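Local coordinates for protein NANS (YJHS), A 9-O-acetyl N-acetylneuraminic acid esterase (Escherichia coli O157:H7 EDL933, PDB 3PT5) that belongs to the SGNH hydrolases and probably removes the 9-O-acetyl group from 9-O-acetyl-N-acetylneuraminic acid, allowing growth on this host sialic acid, at residues Gln205-Asn208 with His209-Ala213; Ala329-Gln332 with Phe333-Arg337. One frame throughout, in Å; residues are numbered along the deposited sequence.

Contact 1. Residues Gln205-Asn208 with His209-Ala213; sequences QHFN and HMVEA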
ATOM      1  N   GLN A 205      16.725  -7.160  11.345  1.00 16.17           N
ATOM      2  CA  GLN A 205      17.918  -6.513  10.824  1.00 17.43           C
ATOM      3  C   GLN A 205      17.841  -6.199   9.335  1.00 16.67           C
ATOM      4  O   GLN A 205      18.314  -5.154   8.916  1.00 17.41           O
ATOM      5  CB  GLN A 205      19.201  -7.255  11.196  1.00 18.50           C
ATOM      6  CG  GLN A 205      19.630  -7.037  12.671  1.00 24.00           C
ATOM      7  CD  GLN A 205      19.352  -5.610  13.215  1.00 28.99           C
ATOM      8  OE1 GLN A 205      19.953  -4.611  12.779  1.00 33.10           O
ATOM      9  NE2 GLN A 205      18.446  -5.525  14.192  1.00 31.18           N
ATOM     10  N   HIS A 206      17.221  -7.079   8.540  1.00 15.54           N
ATOM     11  CA  HIS A 206      17.044  -6.799   7.109  1.00 15.88           C
ATOM     12  C   HIS A 206      16.209  -5.556   6.894  1.00 15.44           C
ATOM     13  O   HIS A 206      16.560  -4.696   6.078  1.00 15.74           O
ATOM     14  CB  HIS A 206      16.397  -7.970   6.350  1.00 16.82           C
ATOM     15  CG  HIS A 206      17.319  -9.125   6.113  1.00 19.21           C
ATOM     16  ND1 HIS A 206      16.905 -10.438   6.193  1.00 24.28           N
ATOM     17  CD2 HIS A 206      18.638  -9.165   5.816  1.00 23.13           C
ATOM     18  CE1 HIS A 206      17.928 -11.238   5.950  1.00 20.02           C
ATOM     19  NE2 HIS A 206      18.993 -10.491   5.721  1.00 24.51           N
ATOM     20  N   PHE A 207      15.093  -5.474   7.620  1.00 13.25           N
ATOM     21  CA  PHE A 207      14.217  -4.303   7.566  1.00 13.54           C
ATOM     22  C   PHE A 207      14.954  -3.032   8.010  1.00 14.08           C
ATOM     23  O   PHE A 207      14.930  -2.020   7.297  1.00 14.60           O
ATOM     24  CB  PHE A 207      12.973  -4.527   8.433  1.00 13.64           C
ATOM     25  CG  PHE A 207      12.095  -3.307   8.549  1.00 11.00           C
ATOM     26  CD1 PHE A 207      11.269  -2.920   7.487  1.00 11.79           C
ATOM     27  CD2 PHE A 207      12.127  -2.515   9.691  1.00  9.09           C
ATOM     28  CE1 PHE A 207      10.474  -1.787   7.595  1.00 11.22           C
ATOM     29  CE2 PHE A 207      11.324  -1.337   9.798  1.00 12.20           C
ATOM     30  CZ  PHE A 207      10.504  -0.993   8.761  1.00 10.63           C
ATOM     31  N   ASN A 208      15.621  -3.098   9.163  1.00 13.87           N
ATOM     32  CA  ASN A 208      16.333  -1.921   9.670  1.00 14.21           C
ATOM     33  C   ASN A 208      17.375  -1.451   8.688  1.00 14.91           C
ATOM     34  O   ASN A 208      17.502  -0.262   8.457  1.00 15.53           O
ATOM     35  CB  ASN A 208      16.985  -2.191  11.013  1.00 13.83           C
ATOM     36  CG  ASN A 208      15.991  -2.234  12.152  1.00 16.14           C
ATOM     37  OD1 ASN A 208      14.783  -2.425  11.956  1.00 16.34           O
ATOM     38  ND2 ASN A 208      16.488  -2.024  13.358  1.00 19.28           N
ATOM     39  N   HIS A 209      18.111  -2.384   8.084  1.00 14.24           N
ATOM     40  CA  HIS A 209      19.136  -2.004   7.126  1.00 15.88           C
ATOM     41  C   HIS A 209      18.556  -1.319   5.894  1.00 15.18           C
ATOM     42  O   HIS A 209      19.133  -0.371   5.344  1.00 15.67           O
ATOM     43  CB  HIS A 209      19.979  -3.227   6.749  1.00 15.69           C
ATOM     44  CG  HIS A 209      20.878  -3.689   7.856  1.00 21.04           C
ATOM     45  ND1 HIS A 209      21.302  -4.996   7.979  1.00 26.15           N
ATOM     46  CD2 HIS A 209      21.444  -3.012   8.885  1.00 24.85           C
ATOM     47  CE1 HIS A 209      22.082  -5.107   9.042  1.00 27.12           C
ATOM     48  NE2 HIS A 209      22.190  -3.918   9.606  1.00 26.04           N
ATOM     49  N   MET A 210      17.385  -1.780   5.466  1.00 14.81           N
ATOM     50  CA  MET A 210      16.722  -1.175   4.314  1.00 14.82           C
ATOM     51  C   MET A 210      16.197   0.225   4.608  1.00 14.71           C
ATOM     52  O   MET A 210      16.258   1.128   3.769  1.00 15.26           O
ATOM     53  CB  MET A 210      15.599  -2.076   3.811  1.00 14.79           C
ATOM     54  CG  MET A 210      15.242  -1.753   2.407  1.00 14.45           C
ATOM     55  SD  MET A 210      13.859  -2.688   1.710  1.00 17.24           S
ATOM     56  CE  MET A 210      12.477  -1.949   2.574  1.00 12.36           C
ATOM     57  N   VAL A 211      15.646   0.401   5.799  1.00 14.78           N
ATOM     58  CA  VAL A 211      15.208   1.732   6.214  1.00 14.15           C
ATOM     59  C   VAL A 211      16.406   2.690   6.293  1.00 14.30           C
ATOM     60  O   VAL A 211      16.322   3.802   5.814  1.00 14.26           O
ATOM     61  CB  VAL A 211      14.487   1.702   7.551  1.00 13.69           C
ATOM     62  CG1 VAL A 211      14.159   3.099   7.983  1.00 13.13           C
ATOM     63  CG2 VAL A 211      13.212   0.872   7.459  1.00 14.29           C
ATOM     64  N   GLU A 212      17.523   2.256   6.868  1.00 15.58           N
ATOM     65  CA  GLU A 212      18.701   3.139   6.892  1.00 15.98           C
ATOM     66  C   GLU A 212      19.224   3.460   5.477  1.00 15.89           C
ATOM     67  O   GLU A 212      19.650   4.591   5.215  1.00 14.96           O
ATOM     68  CB  GLU A 212      19.850   2.569   7.730  1.00 16.67           C
ATOM     69  CG  GLU A 212      19.541   2.178   9.163  1.00 21.24           C
ATOM     70  CD  GLU A 212      20.662   1.360   9.797  1.00 27.43           C
ATOM     71  OE1 GLU A 212      21.006   0.264   9.283  1.00 30.61           O
ATOM     72  OE2 GLU A 212      21.196   1.793  10.843  1.00 29.92           O
ATOM     73  N   ALA A 213      19.186   2.481   4.577  1.00 15.33           N
ATOM     74  CA  ALA A 213      19.621   2.705   3.191  1.00 16.03           C
ATOM     75  C   ALA A 213      18.704   3.704   2.487  1.00 15.93           C
ATOM     76  O   ALA A 213      19.161   4.607   1.784  1.00 17.38           O
ATOM     77  CB  ALA A 213      19.689   1.383   2.410  1.00 15.08           C
TER
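Phe-207 and Val-211, one helical turn apart, make the apolar part of this contact. Methyl CG2 of Val-211 sits over one face of the Phe-207 ring as a CH-pi contact, 3.8 Å from its centroid and 20° off the normal. The methyl is displaced toward the rim, with CZ of Phe-207 its nearest ring atom at 3.5 Å. With CG of Phe-207 anti to the backbone N (chi1 174°), the ring lies on the side of the carbonyl and reaches the following turn. Beyond the pair, Tyr-257 meets Phe-207 edge-to-face and the Trp-188 ring meets it as well.

These residues belong to helix 203-218, the helix of a beta-alpha-beta crossover between parallel strands 182-189 and 233-236 in the three-layer alpha/beta/alpha fold of SGNH hydrolases. Val-211 and Met-210 both rest on Trp-233, and Met-210 also touches Tyr-164 of helix 162-176.

Among polar contacts, carbonyl O of Gln-205 receives the N-H of His-209 at 2.9 Å and also lies over one face of the His-209 imidazole, 3.1 Å from its CG. Further out, the Gln-205 amide and the imidazole are turned 81° to each other, with OE1 of Gln-205 still 3.9 Å from NE2 of His-209. In the plane of that ring, at its edge, lies Glu-212 OE1, 3.3 Å from CD2 of His-209. Glu-212, its chain extended beyond CG, runs alongside the Asn-208 carbonyl, with CG 3.3 Å from O of Asn-208, which accepts the Glu-212 N-H at 3.0 Å in a nearly straight bond. The buried amide oxygen OD1 of Asn-208 is gripped by two hydrogen bonds, from the side-chain nitrogens of Asn-256 and Asn-260.

Contact 2. Residues Ala329-Gln332 with Phe333-Arg337; sequences AILQ and FWRER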
ATOM      1  N   ALA A 329      -2.378   8.426  12.377  1.00 10.29           N
ATOM      2  CA  ALA A 329      -0.942   8.391  12.660  1.00  9.35           C
ATOM      3  C   ALA A 329      -0.128   9.429  11.898  1.00  9.80           C
ATOM      4  O   ALA A 329       0.826  10.025  12.440  1.00 10.02           O
ATOM      5  CB  ALA A 329      -0.384   6.977  12.462  1.00 10.01           C
ATOM      6  N   ILE A 330      -0.487   9.636  10.636  1.00  9.09           N
ATOM      7  CA  ILE A 330       0.229  10.586   9.808  1.00 10.04           C
ATOM      8  C   ILE A 330      -0.021  12.035  10.291  1.00 10.05           C
ATOM      9  O   ILE A 330       0.913  12.803  10.452  1.00 10.94           O
ATOM     10  CB  ILE A 330      -0.216  10.420   8.339  1.00  9.58           C
ATOM     11  CG1 ILE A 330       0.267   9.075   7.782  1.00  9.76           C
ATOM     12  CG2 ILE A 330       0.277  11.608   7.503  1.00 13.17           C
ATOM     13  CD1 ILE A 330      -0.496   8.702   6.461  1.00  8.60           C
ATOM     14  N   LEU A 331      -1.274  12.349  10.593  1.00 11.33           N
ATOM     15  CA  LEU A 331      -1.632  13.682  11.101  1.00 12.13           C
ATOM     16  C   LEU A 331      -0.965  13.957  12.434  1.00 12.42           C
ATOM     17  O   LEU A 331      -0.399  15.034  12.643  1.00 13.73           O
ATOM     18  CB  LEU A 331      -3.151  13.850  11.223  1.00 13.32           C
ATOM     19  CG  LEU A 331      -3.983  13.812   9.932  1.00 14.75           C
ATOM     20  CD1 LEU A 331      -5.472  13.794  10.296  1.00 15.79           C
ATOM     21  CD2 LEU A 331      -3.673  14.988   8.996  1.00 17.33           C
ATOM     22  N   GLN A 332      -1.008  12.975  13.328  1.00 12.96           N
ATOM     23  CA  GLN A 332      -0.357  13.098  14.625  1.00 13.19           C
ATOM     24  C   GLN A 332       1.140  13.343  14.481  1.00 13.39           C
ATOM     25  O   GLN A 332       1.689  14.237  15.128  1.00 15.05           O
ATOM     26  CB  GLN A 332      -0.606  11.877  15.481  1.00 13.95           C
ATOM     27  CG  GLN A 332      -0.049  12.062  16.880  1.00 17.14           C
ATOM     28  CD  GLN A 332      -0.378  10.925  17.796  1.00 23.24           C
ATOM     29  OE1 GLN A 332       0.335  10.676  18.767  1.00 26.40           O
ATOM     30  NE2 GLN A 332      -1.472  10.233  17.517  1.00 25.76           N
ATOM     31  N   PHE A 333       1.813  12.562  13.637  1.00 12.71           N
ATOM     32  CA  PHE A 333       3.251  12.711  13.496  1.00 12.42           C
ATOM     33  C   PHE A 333       3.597  14.130  13.066  1.00 12.65           C
ATOM     34  O   PHE A 333       4.461  14.791  13.651  1.00 12.17           O
ATOM     35  CB  PHE A 333       3.826  11.735  12.479  1.00 12.41           C
ATOM     36  CG  PHE A 333       5.290  11.886  12.301  1.00 11.44           C
ATOM     37  CD1 PHE A 333       6.172  11.207  13.154  1.00 12.38           C
ATOM     38  CD2 PHE A 333       5.810  12.726  11.326  1.00 11.01           C
ATOM     39  CE1 PHE A 333       7.537  11.374  13.022  1.00 14.63           C
ATOM     40  CE2 PHE A 333       7.190  12.903  11.200  1.00 13.39           C
ATOM     41  CZ  PHE A 333       8.045  12.217  12.050  1.00 12.94           C
ATOM     42  N   TRP A 334       2.904  14.595  12.040  1.00 12.18           N
ATOM     43  CA  TRP A 334       3.216  15.889  11.452  1.00 13.32           C
ATOM     44  C   TRP A 334       2.820  17.075  12.322  1.00 14.88           C
ATOM     45  O   TRP A 334       3.432  18.136  12.217  1.00 15.82           O
ATOM     46  CB  TRP A 334       2.718  15.947  10.009  1.00 12.83           C
ATOM     47  CG  TRP A 334       3.620  15.083   9.159  1.00 12.96           C
ATOM     48  CD1 TRP A 334       3.300  13.905   8.553  1.00 11.87           C
ATOM     49  CD2 TRP A 334       5.021  15.308   8.898  1.00 13.11           C
ATOM     50  NE1 TRP A 334       4.422  13.386   7.895  1.00 13.38           N
ATOM     51  CE2 TRP A 334       5.489  14.221   8.113  1.00 11.51           C
ATOM     52  CE3 TRP A 334       5.932  16.321   9.269  1.00 14.94           C
ATOM     53  CZ2 TRP A 334       6.823  14.137   7.661  1.00 15.73           C
ATOM     54  CZ3 TRP A 334       7.249  16.234   8.837  1.00 14.42           C
ATOM     55  CH2 TRP A 334       7.682  15.150   8.014  1.00 14.57           C
ATOM     56  N   ARG A 335       1.845  16.868  13.212  1.00 15.19           N
ATOM     57  CA  ARG A 335       1.390  17.903  14.164  1.00 15.94           C
ATOM     58  C   ARG A 335       2.218  17.987  15.448  1.00 17.62           C
ATOM     59  O   ARG A 335       2.162  19.002  16.160  1.00 16.66           O
ATOM     60  CB  ARG A 335      -0.071  17.686  14.539  1.00 15.74           C
ATOM     61  CG  ARG A 335      -1.081  18.165  13.505  1.00 15.57           C
ATOM     62  CD  ARG A 335      -2.441  17.640  13.862  1.00 17.09           C
ATOM     63  NE  ARG A 335      -3.508  18.240  13.063  1.00 14.73           N
ATOM     64  CZ  ARG A 335      -4.700  17.694  12.881  1.00 13.18           C
ATOM     65  NH1 ARG A 335      -4.996  16.505  13.409  1.00 13.51           N
ATOM     66  NH2 ARG A 335      -5.598  18.316  12.136  1.00 14.54           N
ATOM     67  N   GLU A 336       2.924  16.914  15.794  1.00 18.44           N
ATOM     68  CA  GLU A 336       3.625  16.867  17.077  1.00 21.02           C
ATOM     69  C   GLU A 336       5.047  17.417  16.956  1.00 22.32           C
ATOM     70  O   GLU A 336       5.818  17.361  17.912  1.00 22.91           O
ATOM     71  CB  GLU A 336       3.626  15.438  17.659  1.00 20.95           C
ATOM     72  CG  GLU A 336       4.569  14.498  16.953  1.00 21.68           C
ATOM     73  CD  GLU A 336       4.325  13.038  17.298  1.00 24.87           C
ATOM     74  OE1 GLU A 336       3.461  12.766  18.180  1.00 24.40           O
ATOM     75  OE2 GLU A 336       5.007  12.167  16.685  1.00 23.24           O
ATOM     76  N   ARG A 337       5.391  17.955  15.790  1.00 23.71           N
ATOM     77  CA  ARG A 337       6.691  18.602  15.606  1.00 25.60           C
ATOM     78  C   ARG A 337       6.551  19.950  14.898  1.00 26.03           C
ATOM     79  O   ARG A 337       7.531  20.688  14.784  1.00 27.37           O
ATOM     80  CB  ARG A 337       7.656  17.702  14.845  1.00 25.58           C
ATOM     81  CG  ARG A 337       7.150  17.192  13.509  1.00 27.64           C
ATOM     82  CD  ARG A 337       7.711  15.806  13.230  1.00 29.87           C
ATOM     83  NE  ARG A 337       7.173  14.762  14.116  1.00 30.69           N
ATOM     84  CZ  ARG A 337       7.881  14.102  15.036  1.00 31.29           C
ATOM     85  NH1 ARG A 337       7.309  13.168  15.782  1.00 30.07           N
ATOM     86  NH2 ARG A 337       9.166  14.363  15.217  1.00 30.94           N
TER
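A chi1 of -73° holds CG of Trp-334 anti to the carbonyl carbon and swings the indole back toward Ile-330. Its CD1 comes 3.2 Å from O of Ile-330 and 3.9 Å from Ile-330 CG2, which lies at the ring edge, in plane. The indole NE1 donates to Leu-184 O. Arg-335 takes a similar first torsion and runs extended beside Leu-331, pointing the same way, with NH1 3.9 Å from Leu-331 CB.

This is the C-terminal end of helix 315-335, which flanks the central sheet of the alpha/beta/alpha fold next to helix 107-114. Ile-330 and Phe-333 pack on Phe-234 of strand 233-236, and Phe-333 also reaches Ile-266.

As the helix unwinds, its hydrogen bonds weaken: Glu-336 N reaches Gln-332 O at 3.0 Å, but the N-H...O angle of 129° makes the bond weak. Arg-337, the last residue, turns back over the end. Its NE donates to Phe-333 O at 2.8 Å while lying above the centre of one face of the Phe-333 ring, and its NH1 makes a salt bridge of 2.7 Å with Glu-336 OE2, met on the anti side.

Followed from the N terminus, the chain passes through contact 1 in helix 203-218, after strand 182-189, and reaches contact 2 only at the end of helix 315-335. The two are in series, neither nested nor crossed, and each joins residues about one helical turn apart along a single helix, so neither closes a long loop. Strands 233-236 and 265-268 lie between them along the chain. Strand 233-236 touches both: Trp-233 and Cys-235 meet contact 1, while the alternate residue Phe-234 meets contact 2, consistent with helices on opposite faces of the sheet. Their centres are 23 Å apart, with nearest atoms about 12 Å apart.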